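Local coordinates for protein 16S rRNA (guanine(1405)-N(7))-methyltransferase (Klebsiella pneumoniae, PDB 6PI9) that probably methylates the N7 position of guanine 1405 in 16S rRNA, using S-adenosyl-L-methionine as methyl donor, and so confers resistance to aminoglycosides, at residues A[19-27]-A[141-149]; A[123-131]-A[149-159]. All blocks are in the same frame, centred on the assembly; numbering follows the deposited sequence.

Interaction 1. Residues A[19-27]-A[141-149]; sequences LRDVCPETV and DIHLGCVRL. With SAH (S-adenosyl-L-homocysteine), chain B.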
loop_
_atom_site.group_PDB
_atom_site.type_symbol
_atom_site.label_atom_id
_atom_site.label_comp_id
_atom_site.label_asym_id
_atom_site.label_seq_id
_atom_site.Cartn_x
_atom_site.Cartn_y
_atom_site.Cartn_z
ATOM N N LEU A 19 -10.399 12.680 1.998
ATOM C CA LEU A 19 -9.473 13.264 2.948
ATOM C C LEU A 19 -10.194 13.861 4.134
ATOM O O LEU A 19 -9.550 14.514 4.952
ATOM C CB LEU A 19 -8.587 14.301 2.247
ATOM C CG LEU A 19 -7.732 13.635 1.156
ATOM C CD1 LEU A 19 -6.944 14.695 0.387
ATOM C CD2 LEU A 19 -6.781 12.612 1.765
ATOM N N ARG A 20 -11.507 13.636 4.257
ATOM C CA ARG A 20 -12.293 14.396 5.225
ATOM C C ARG A 20 -11.851 14.146 6.660
ATOM O O ARG A 20 -12.141 14.972 7.528
ATOM C CB ARG A 20 -13.788 14.065 5.089
ATOM C CG ARG A 20 -14.093 12.617 5.424
ATOM C CD ARG A 20 -15.498 12.218 5.085
ATOM N NE ARG A 20 -16.387 12.520 6.186
ATOM C CZ ARG A 20 -17.635 12.074 6.280
ATOM N NH1 ARG A 20 -18.135 11.290 5.316
ATOM N NH2 ARG A 20 -18.385 12.407 7.338
ATOM N N ASP A 21 -11.162 13.032 6.926
ATOM C CA ASP A 21 -10.744 12.643 8.264
ATOM C C ASP A 21 -9.223 12.746 8.473
ATOM O O ASP A 21 -8.731 12.352 9.534
ATOM C CB ASP A 21 -11.247 11.212 8.559
ATOM C CG ASP A 21 -12.785 11.165 8.820
ATOM O OD1 ASP A 21 -13.317 12.081 9.485
ATOM O OD2 ASP A 21 -13.469 10.212 8.361
ATOM N N VAL A 22 -8.478 13.291 7.513
ATOM C CA VAL A 22 -7.065 13.610 7.722
ATOM C C VAL A 22 -6.923 14.989 8.355
ATOM O O VAL A 22 -7.660 15.921 8.014
ATOM C CB VAL A 22 -6.295 13.547 6.393
ATOM C CG1 VAL A 22 -4.819 13.901 6.639
ATOM C CG2 VAL A 22 -6.424 12.134 5.764
ATOM N N CYS A 23 -5.991 15.117 9.302
ATOM C CA CYS A 23 -5.654 16.399 9.905
ATOM C C CYS A 23 -5.467 17.471 8.833
ATOM O O CYS A 23 -4.598 17.325 7.971
ATOM C CB CYS A 23 -4.372 16.257 10.713
ATOM S SG CYS A 23 -4.686 15.601 12.315
ATOM N N PRO A 24 -6.265 18.565 8.844
ATOM C CA PRO A 24 -6.114 19.569 7.760
ATOM C C PRO A 24 -4.723 20.169 7.666
ATOM O O PRO A 24 -4.250 20.467 6.554
ATOM C CB PRO A 24 -7.133 20.672 8.117
ATOM C CG PRO A 24 -8.170 20.013 9.010
ATOM C CD PRO A 24 -7.411 18.829 9.722
ATOM N N GLU A 25 -4.077 20.436 8.814
ATOM C CA GLU A 25 -2.718 20.967 8.770
ATOM C C GLU A 25 -1.766 20.021 8.050
ATOM O O GLU A 25 -0.829 20.480 7.393
ATOM C CB GLU A 25 -2.188 21.275 10.189
ATOM C CG GLU A 25 -0.983 22.243 10.179
ATOM C CD GLU A 25 -1.148 23.481 9.221
ATOM O OE1 GLU A 25 -2.164 24.253 9.346
ATOM O OE2 GLU A 25 -0.247 23.648 8.310
ATOM N N THR A 26 -1.988 18.708 8.141
ATOM C CA THR A 26 -1.157 17.760 7.400
ATOM C C THR A 26 -1.402 17.835 5.896
ATOM O O THR A 26 -0.447 17.852 5.091
ATOM C CB THR A 26 -1.435 16.357 7.938
ATOM O OG1 THR A 26 -1.042 16.378 9.325
ATOM C CG2 THR A 26 -0.657 15.292 7.167
ATOM N N VAL A 27 -2.673 17.898 5.502
ATOM C CA VAL A 27 -2.997 18.067 4.082
ATOM C C VAL A 27 -2.283 19.302 3.549
ATOM O O VAL A 27 -1.625 19.270 2.512
ATOM C CB VAL A 27 -4.530 18.216 3.894
ATOM C CG1 VAL A 27 -4.860 18.470 2.380
ATOM C CG2 VAL A 27 -5.250 16.952 4.403
ATOM N N ASP A 141 -2.302 10.049 15.911
ATOM C CA ASP A 141 -2.269 9.784 14.474
ATOM C C ASP A 141 -2.754 11.048 13.758
ATOM O O ASP A 141 -3.342 11.948 14.366
ATOM C CB ASP A 141 -3.148 8.569 14.160
ATOM C CG ASP A 141 -2.742 7.855 12.857
ATOM O OD1 ASP A 141 -2.706 8.501 11.816
ATOM O OD2 ASP A 141 -2.404 6.654 12.928
ATOM N N ILE A 142 -2.511 11.103 12.445
ATOM C CA ILE A 142 -3.068 12.193 11.640
ATOM C C ILE A 142 -4.454 11.864 11.129
ATOM O O ILE A 142 -5.142 12.741 10.571
ATOM C CB ILE A 142 -2.194 12.469 10.418
ATOM C CG1 ILE A 142 -1.875 11.180 9.696
ATOM C CG2 ILE A 142 -0.984 13.256 10.805
ATOM C CD1 ILE A 142 -1.245 11.559 8.290
ATOM N N HIS A 143 -4.846 10.596 11.224
ATOM C CA HIS A 143 -6.140 10.086 10.794
ATOM C C HIS A 143 -7.136 10.273 11.921
ATOM O O HIS A 143 -7.181 9.492 12.874
ATOM C CB HIS A 143 -6.017 8.610 10.405
ATOM C CG HIS A 143 -7.141 8.164 9.529
ATOM N ND1 HIS A 143 -8.459 8.437 9.829
ATOM C CD2 HIS A 143 -7.149 7.510 8.347
ATOM C CE1 HIS A 143 -9.239 7.972 8.866
ATOM N NE2 HIS A 143 -8.470 7.391 7.959
ATOM N N LEU A 144 -7.924 11.342 11.836
ATOM C CA LEU A 144 -8.907 11.624 12.870
ATOM C C LEU A 144 -10.036 10.607 12.895
ATOM O O LEU A 144 -10.762 10.522 13.889
ATOM C CB LEU A 144 -9.481 13.026 12.645
ATOM C CG LEU A 144 -8.422 14.104 12.435
ATOM C CD1 LEU A 144 -9.113 15.425 12.282
ATOM C CD2 LEU A 144 -7.506 14.146 13.643
ATOM N N GLY A 145 -10.213 9.821 11.837
ATOM C CA GLY A 145 -11.178 8.736 11.935
ATOM C C GLY A 145 -10.698 7.667 12.901
ATOM O O GLY A 145 -11.456 7.188 13.751
ATOM N N CYS A 146 -9.425 7.280 12.786
ATOM C CA CYS A 146 -8.819 6.374 13.758
ATOM C C CYS A 146 -8.938 6.930 15.176
ATOM O O CYS A 146 -9.380 6.235 16.105
ATOM C CB CYS A 146 -7.372 6.155 13.392
ATOM S SG CYS A 146 -7.270 5.064 11.944
ATOM N N VAL A 147 -8.526 8.183 15.352
ATOM C CA VAL A 147 -8.573 8.808 16.667
ATOM C C VAL A 147 -9.975 8.707 17.233
ATOM O O VAL A 147 -10.175 8.357 18.403
ATOM C CB VAL A 147 -8.101 10.273 16.568
ATOM C CG1 VAL A 147 -8.399 11.014 17.870
ATOM C CG2 VAL A 147 -6.648 10.311 16.273
ATOM N N ARG A 148 -10.982 9.023 16.419
ATOM C CA ARG A 148 -12.345 9.065 16.947
ATOM C C ARG A 148 -12.809 7.690 17.393
ATOM O O ARG A 148 -13.454 7.550 18.438
ATOM C CB ARG A 148 -13.303 9.601 15.889
ATOM C CG ARG A 148 -13.381 11.104 15.857
ATOM C CD ARG A 148 -13.695 11.619 14.465
ATOM N NE ARG A 148 -13.367 13.032 14.368
ATOM C CZ ARG A 148 -13.071 13.650 13.232
ATOM N NH1 ARG A 148 -13.031 12.950 12.090
ATOM N NH2 ARG A 148 -12.800 14.961 13.237
ATOM N N LEU A 149 -12.528 6.665 16.576
ATOM C CA LEU A 149 -12.951 5.303 16.897
ATOM C C LEU A 149 -12.294 4.810 18.173
ATOM O O LEU A 149 -12.937 4.153 19.006
ATOM C CB LEU A 149 -12.605 4.365 15.744
ATOM C CG LEU A 149 -13.505 4.465 14.512
ATOM C CD1 LEU A 149 -13.021 3.497 13.427
ATOM C CD2 LEU A 149 -14.943 4.210 14.888
HETATM N N SAH B . 1.016 1.575 14.086
HETATM C CA SAH B . -0.271 1.103 13.528
HETATM C CB SAH B . -0.532 1.734 12.171
HETATM C CG SAH B . 0.585 1.599 11.096
HETATM S SD SAH B . -0.022 2.163 9.439
HETATM C C SAH B . -0.280 -0.432 13.396
HETATM O O SAH B . 0.828 -0.998 13.294
HETATM O OXT SAH B . -1.342 -1.084 13.343
HETATM C "C5'" SAH B . 0.830 3.799 9.389
HETATM C "C4'" SAH B . 0.083 4.911 10.183
HETATM O "O4'" SAH B . 0.917 6.087 10.268
HETATM C "C3'" SAH B . -1.304 5.378 9.655
HETATM O "O3'" SAH B . -2.309 5.235 10.680
HETATM C "C2'" SAH B . -1.124 6.856 9.316
HETATM O "O2'" SAH B . -2.308 7.578 9.662
HETATM C "C1'" SAH B . 0.027 7.219 10.266
HETATM N N9 SAH B . 0.856 8.318 9.811
HETATM C C8 SAH B . 1.480 8.439 8.596
HETATM N N7 SAH B . 2.258 9.562 8.636
HETATM C C5 SAH B . 2.065 10.165 9.852
HETATM C C6 SAH B . 2.532 11.326 10.426
HETATM N N6 SAH B . 3.296 12.181 9.779
HETATM N N1 SAH B . 2.189 11.589 11.742
HETATM C C2 SAH B . 1.339 10.786 12.425
HETATM N N3 SAH B . 0.846 9.633 11.872
HETATM C C4 SAH B . 1.232 9.363 10.593
#
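Val-22 and His-143 form a single backbone bridge, closed by two hydrogen bonds that run in opposite directions: Leu-144 N gives to Asp-21 O at 2.6 Å (N-H...O 139°), and Cys-23 N to Ile-142 O at 2.8 Å. On one flank of the bridge, in the conformer given, Cys-23 SG lies 3.4 Å from Leu-144 CD2, a contact the second conformer makes less certain. On the outer side Asp-21 and Arg-148 make a salt bridge, OD1 to NH1 at 2.8 Å; the oxygen comes to the guanidinium edge, near its plane, while the carboxylate is turned 68° from it. The 141-149 segment starts at the C-terminal end of strand 137-141 of the Rossmann-like sheet and runs into helix 144-157; its Asp-141 grips the ribose of S-adenosyl-L-homocysteine, OD2 accepting from SAH O3' at 2.7 Å. An Asx turn steadies this carboxylate, His-143 N reaching Asp-141 OD1 at 3.1 Å. Ile-142 stands between cofactor and helix 24-34: with CG1 lodged between backbone N and carbonyl carbon (chi1 49°), CG1 and CD1 lie against the adenine, and CG2 meets Thr-26 OG1 at 3.5 Å. That hydroxyl is hydrogen-bonded to Asp-167, another cofactor-binding residue.

Interaction 2. Residues A[123-131]-A[149-159]; sequences GLNPILLGS and LVNETARARGW. With SAH (S-adenosyl-L-homocysteine), chain B.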
loop_
_atom_site.group_PDB
_atom_site.type_symbol
_atom_site.label_atom_id
_atom_site.label_comp_id
_atom_site.label_asym_id
_atom_site.label_seq_id
_atom_site.Cartn_x
_atom_site.Cartn_y
_atom_site.Cartn_z
ATOM N N GLY A 123 -3.150 4.144 14.285
ATOM C CA GLY A 123 -4.200 3.505 13.501
ATOM C C GLY A 123 -5.306 3.022 14.407
ATOM O O GLY A 123 -5.750 3.742 15.291
ATOM N N LEU A 124 -5.716 1.758 14.246
ATOM C CA LEU A 124 -6.660 1.158 15.189
ATOM C C LEU A 124 -5.987 0.244 16.215
ATOM O O LEU A 124 -6.673 -0.460 16.952
ATOM C CB LEU A 124 -7.733 0.374 14.449
ATOM C CG LEU A 124 -8.613 1.196 13.509
ATOM C CD1 LEU A 124 -9.597 0.250 12.810
ATOM C CD2 LEU A 124 -9.385 2.345 14.232
ATOM N N ASN A 125 -4.658 0.241 16.285
ATOM C CA ASN A 125 -3.986 -0.707 17.169
ATOM C C ASN A 125 -4.386 -0.577 18.642
ATOM O O ASN A 125 -4.357 -1.604 19.343
ATOM C CB ASN A 125 -2.471 -0.560 17.007
ATOM C CG ASN A 125 -1.718 -1.622 17.793
ATOM O OD1 ASN A 125 -1.848 -2.829 17.506
ATOM N ND2 ASN A 125 -0.965 -1.190 18.800
ATOM N N PRO A 126 -4.728 0.605 19.180
ATOM C CA PRO A 126 -5.095 0.660 20.619
ATOM C C PRO A 126 -6.359 -0.096 20.957
ATOM O O PRO A 126 -6.554 -0.490 22.126
ATOM C CB PRO A 126 -5.216 2.167 20.889
ATOM C CG PRO A 126 -4.795 2.861 19.504
ATOM C CD PRO A 126 -4.184 1.903 18.685
ATOM N N ILE A 127 -7.225 -0.340 19.977
ATOM C CA ILE A 127 -8.374 -1.206 20.228
ATOM C C ILE A 127 -7.931 -2.670 20.336
ATOM O O ILE A 127 -8.405 -3.411 21.202
ATOM C CB ILE A 127 -9.421 -0.999 19.129
ATOM C CG1 ILE A 127 -9.921 0.448 19.167
ATOM C CG2 ILE A 127 -10.578 -1.996 19.297
ATOM C CD1 ILE A 127 -10.840 0.799 18.025
ATOM N N LEU A 128 -7.009 -3.099 19.474
ATOM C CA LEU A 128 -6.430 -4.440 19.579
ATOM C C LEU A 128 -5.740 -4.637 20.923
ATOM O O LEU A 128 -6.038 -5.595 21.649
ATOM C CB LEU A 128 -5.452 -4.676 18.424
ATOM C CG LEU A 128 -4.744 -6.035 18.362
ATOM C CD1 LEU A 128 -5.785 -7.171 18.483
ATOM C CD2 LEU A 128 -3.994 -6.132 17.053
ATOM N N LEU A 129 -4.810 -3.736 21.265
ATOM C CA LEU A 129 -4.197 -3.716 22.598
ATOM C C LEU A 129 -5.215 -3.777 23.717
ATOM O O LEU A 129 -5.095 -4.577 24.653
ATOM C CB LEU A 129 -3.374 -2.445 22.769
ATOM C CG LEU A 129 -2.152 -2.334 21.895
ATOM C CD1 LEU A 129 -1.473 -0.980 22.210
ATOM C CD2 LEU A 129 -1.282 -3.514 22.201
ATOM N N GLY A 130 -6.177 -2.872 23.702
ATOM C CA GLY A 130 -7.101 -2.808 24.813
ATOM C C GLY A 130 -7.848 -4.104 25.029
ATOM O O GLY A 130 -8.134 -4.488 26.175
ATOM N N SER A 131 -8.174 -4.806 23.944
ATOM C CA SER A 131 -8.865 -6.078 24.100
ATOM C C SER A 131 -8.006 -7.099 24.835
ATOM O O SER A 131 -8.548 -8.014 25.462
ATOM C CB SER A 131 -9.255 -6.625 22.731
ATOM O OG SER A 131 -8.099 -6.946 21.987
ATOM N N LEU A 149 -12.528 6.665 16.576
ATOM C CA LEU A 149 -12.951 5.303 16.897
ATOM C C LEU A 149 -12.294 4.810 18.173
ATOM O O LEU A 149 -12.937 4.153 19.006
ATOM C CB LEU A 149 -12.605 4.365 15.744
ATOM C CG LEU A 149 -13.505 4.465 14.512
ATOM C CD1 LEU A 149 -13.021 3.497 13.427
ATOM C CD2 LEU A 149 -14.943 4.210 14.888
ATOM N N VAL A 150 -11.012 5.120 18.337
ATOM C CA VAL A 150 -10.296 4.712 19.536
ATOM C C VAL A 150 -10.929 5.319 20.778
ATOM O O VAL A 150 -11.207 4.615 21.746
ATOM C CB VAL A 150 -8.822 5.090 19.411
ATOM C CG1 VAL A 150 -8.152 4.943 20.760
ATOM C CG2 VAL A 150 -8.195 4.170 18.362
ATOM N N ASN A 151 -11.161 6.634 20.772
ATOM C CA ASN A 151 -11.731 7.293 21.950
ATOM C C ASN A 151 -13.127 6.770 22.268
ATOM O O ASN A 151 -13.476 6.566 23.442
ATOM C CB ASN A 151 -11.775 8.814 21.735
ATOM C CG ASN A 151 -10.424 9.449 21.900
ATOM O OD1 ASN A 151 -9.678 9.031 22.772
ATOM N ND2 ASN A 151 -10.089 10.450 21.066
ATOM N N GLU A 152 -13.959 6.588 21.244
ATOM C CA GLU A 152 -15.312 6.085 21.466
ATOM C C GLU A 152 -15.292 4.676 22.048
ATOM O O GLU A 152 -16.022 4.367 22.998
ATOM C CB GLU A 152 -16.082 6.097 20.150
ATOM C CG GLU A 152 -16.365 7.492 19.641
ATOM C CD GLU A 152 -17.262 7.492 18.419
ATOM O OE1 GLU A 152 -18.225 6.673 18.390
ATOM O OE2 GLU A 152 -17.008 8.313 17.500
ATOM N N THR A 153 -14.475 3.797 21.470
ATOM C CA THR A 153 -14.432 2.423 21.955
ATOM C C THR A 153 -13.915 2.382 23.384
ATOM O O THR A 153 -14.456 1.669 24.236
ATOM C CB THR A 153 -13.550 1.581 21.026
ATOM O OG1 THR A 153 -14.073 1.662 19.693
ATOM C CG2 THR A 153 -13.473 0.109 21.495
ATOM N N ALA A 154 -12.860 3.153 23.665
ATOM C CA ALA A 154 -12.259 3.149 24.996
ATOM C C ALA A 154 -13.238 3.634 26.062
ATOM O O ALA A 154 -13.359 3.011 27.120
ATOM C CB ALA A 154 -10.993 4.002 24.999
ATOM N N ARG A 155 -13.934 4.756 25.819
ATOM C CA ARG A 155 -14.889 5.235 26.812
ATOM C C ARG A 155 -16.023 4.236 27.036
ATOM O O ARG A 155 -16.496 4.085 28.170
ATOM C CB ARG A 155 -15.450 6.602 26.405
ATOM C CG ARG A 155 -14.432 7.739 26.386
ATOM C CD ARG A 155 -15.179 9.060 26.264
ATOM N NE ARG A 155 -14.375 10.112 25.641
ATOM C CZ ARG A 155 -14.277 10.290 24.321
ATOM N NH1 ARG A 155 -14.861 9.448 23.476
ATOM N NH2 ARG A 155 -13.547 11.271 23.841
ATOM N N ALA A 156 -16.460 3.540 25.979
ATOM C CA ALA A 156 -17.514 2.536 26.121
ATOM C C ALA A 156 -17.049 1.295 26.873
ATOM O O ALA A 156 -17.878 0.609 27.483
ATOM C CB ALA A 156 -18.042 2.118 24.747
ATOM N N ARG A 157 -15.760 0.973 26.828
ATOM C CA ARG A 157 -15.244 -0.216 27.492
ATOM C C ARG A 157 -14.683 0.095 28.873
ATOM O O ARG A 157 -14.296 -0.836 29.593
ATOM C CB ARG A 157 -14.162 -0.887 26.628
ATOM C CG ARG A 157 -14.636 -1.414 25.273
ATOM C CD ARG A 157 -15.512 -2.623 25.414
ATOM N NE ARG A 157 -14.798 -3.772 25.965
ATOM C CZ ARG A 157 -15.425 -4.843 26.449
ATOM N NH1 ARG A 157 -16.757 -4.875 26.456
ATOM N NH2 ARG A 157 -14.734 -5.857 26.955
ATOM N N GLY A 158 -14.630 1.374 29.259
ATOM C CA GLY A 158 -14.060 1.757 30.540
ATOM C C GLY A 158 -12.551 1.769 30.594
ATOM O O GLY A 158 -11.981 1.688 31.688
ATOM N N TRP A 159 -11.880 1.863 29.442
ATOM C CA TRP A 159 -10.423 1.928 29.379
ATOM C C TRP A 159 -9.926 3.340 29.686
ATOM O O TRP A 159 -10.633 4.335 29.482
ATOM C CB TRP A 159 -9.918 1.508 27.997
ATOM C CG TRP A 159 -10.343 0.125 27.581
ATOM C CD1 TRP A 159 -10.834 -0.879 28.403
ATOM C CD2 TRP A 159 -10.315 -0.421 26.258
ATOM N NE1 TRP A 159 -11.099 -2.003 27.660
ATOM C CE2 TRP A 159 -10.791 -1.754 26.345
ATOM C CE3 TRP A 159 -9.937 0.083 25.008
ATOM C CZ2 TRP A 159 -10.888 -2.590 25.221
ATOM C CZ3 TRP A 159 -10.022 -0.750 23.899
ATOM C CH2 TRP A 159 -10.503 -2.070 24.012
HETATM N N SAH B . 1.016 1.575 14.086
HETATM C CA SAH B . -0.271 1.103 13.528
HETATM C CB SAH B . -0.532 1.734 12.171
HETATM C CG SAH B . 0.585 1.599 11.096
HETATM S SD SAH B . -0.022 2.163 9.439
HETATM C C SAH B . -0.280 -0.432 13.396
HETATM O O SAH B . 0.828 -0.998 13.294
HETATM O OXT SAH B . -1.342 -1.084 13.343
HETATM C "C5'" SAH B . 0.830 3.799 9.389
HETATM C "C4'" SAH B . 0.083 4.911 10.183
HETATM O "O4'" SAH B . 0.917 6.087 10.268
HETATM C "C3'" SAH B . -1.304 5.378 9.655
HETATM O "O3'" SAH B . -2.309 5.235 10.680
HETATM C "C2'" SAH B . -1.124 6.856 9.316
HETATM O "O2'" SAH B . -2.308 7.578 9.662
HETATM C "C1'" SAH B . 0.027 7.219 10.266
HETATM N N9 SAH B . 0.856 8.318 9.811
HETATM C C8 SAH B . 1.480 8.439 8.596
HETATM N N7 SAH B . 2.258 9.562 8.636
HETATM C C5 SAH B . 2.065 10.165 9.852
HETATM C C6 SAH B . 2.532 11.326 10.426
HETATM N N6 SAH B . 3.296 12.181 9.779
HETATM N N1 SAH B . 2.189 11.589 11.742
HETATM C C2 SAH B . 1.339 10.786 12.425
HETATM N N3 SAH B . 0.846 9.633 11.872
HETATM C C4 SAH B . 1.232 9.363 10.593
#
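This is an apolar contact of two neighbouring helices within the Rossmann-like methyltransferase core, extended by the loop tryptophan that follows the second: helix 125-131 comes after the first strand of the parallel sheet, and helix 144-157, here in its later part, after the second. The short axes run nearly parallel, 21° apart, and approach to 9.5 Å. Val-150 packs against both Pro-126 and Ile-127. Its CG2 meets Pro-126 CG at 3.8 Å, the two side chains crossing at about a right angle, while CG1 lies against Pro-126 CB. Ile-127 crosses Val-150 at a slant and extends past it: with CG1 anti to the carbonyl carbon and the chain extended to CD1, its terminal methyl reaches Thr-153 OG1 at 3.7 Å. That hydroxyl is turned back on its own helix and donates to Leu-149 O at 2.8 Å, tilted 32° from the carbonyl plane and on the opposite face from Thr-153 N. Nearer the cofactor, Leu-124 CD2 touches Leu-149 CD1 at 3.9 Å. At the far end the chain leaves the helix through Gly-158, and Trp-159 folds back over helix 125-131. Gly-130 CA sits over the six-membered ring, 3.7 Å from its centroid and 15° off the normal, a CH-pi contact. Because Gly-130 has no side chain, the indole can lie directly on the backbone, with Trp-159 CZ2 at 3.4 Å from Gly-130 C. Arg-157 CB lies over the opposite face, toward its rim, so the ring is held between the Gly-130 backbone and this methylene. Leu-72 of helix 63-75 adds to the packing round Ile-127 and Thr-153. Gly-123 O is buried beside Val-150 CG2 without a polar partner in the model. With Thr-153 satisfied inside its own helix, cohesion between the segments rests on shape and dispersion rather than on directional bonds.

Helix 144-157 serves both contacts: its first turns belong to interaction 1, its later turns to interaction 2. Leu-149 ends the first range and begins the second, but touches across only in interaction 2. Their centres lie about 17 Å apart, yet they meet beside the cofactor, where Gly-123 N lies 2.9 Å from Asp-141 OD2 in a probable hydrogen bond and Cys-146 CB packs on Gly-123 O at 3.5 Å. Both are largely buried, but interaction 1 runs from the ribose site to a salt bridge at the surface, where Arg-148 is exposed. Interaction 1 joins the turn leading into helix 24-34 to the core by backbone bonds and a salt bridge; interaction 2 holds neighbouring core helices through apolar surfaces.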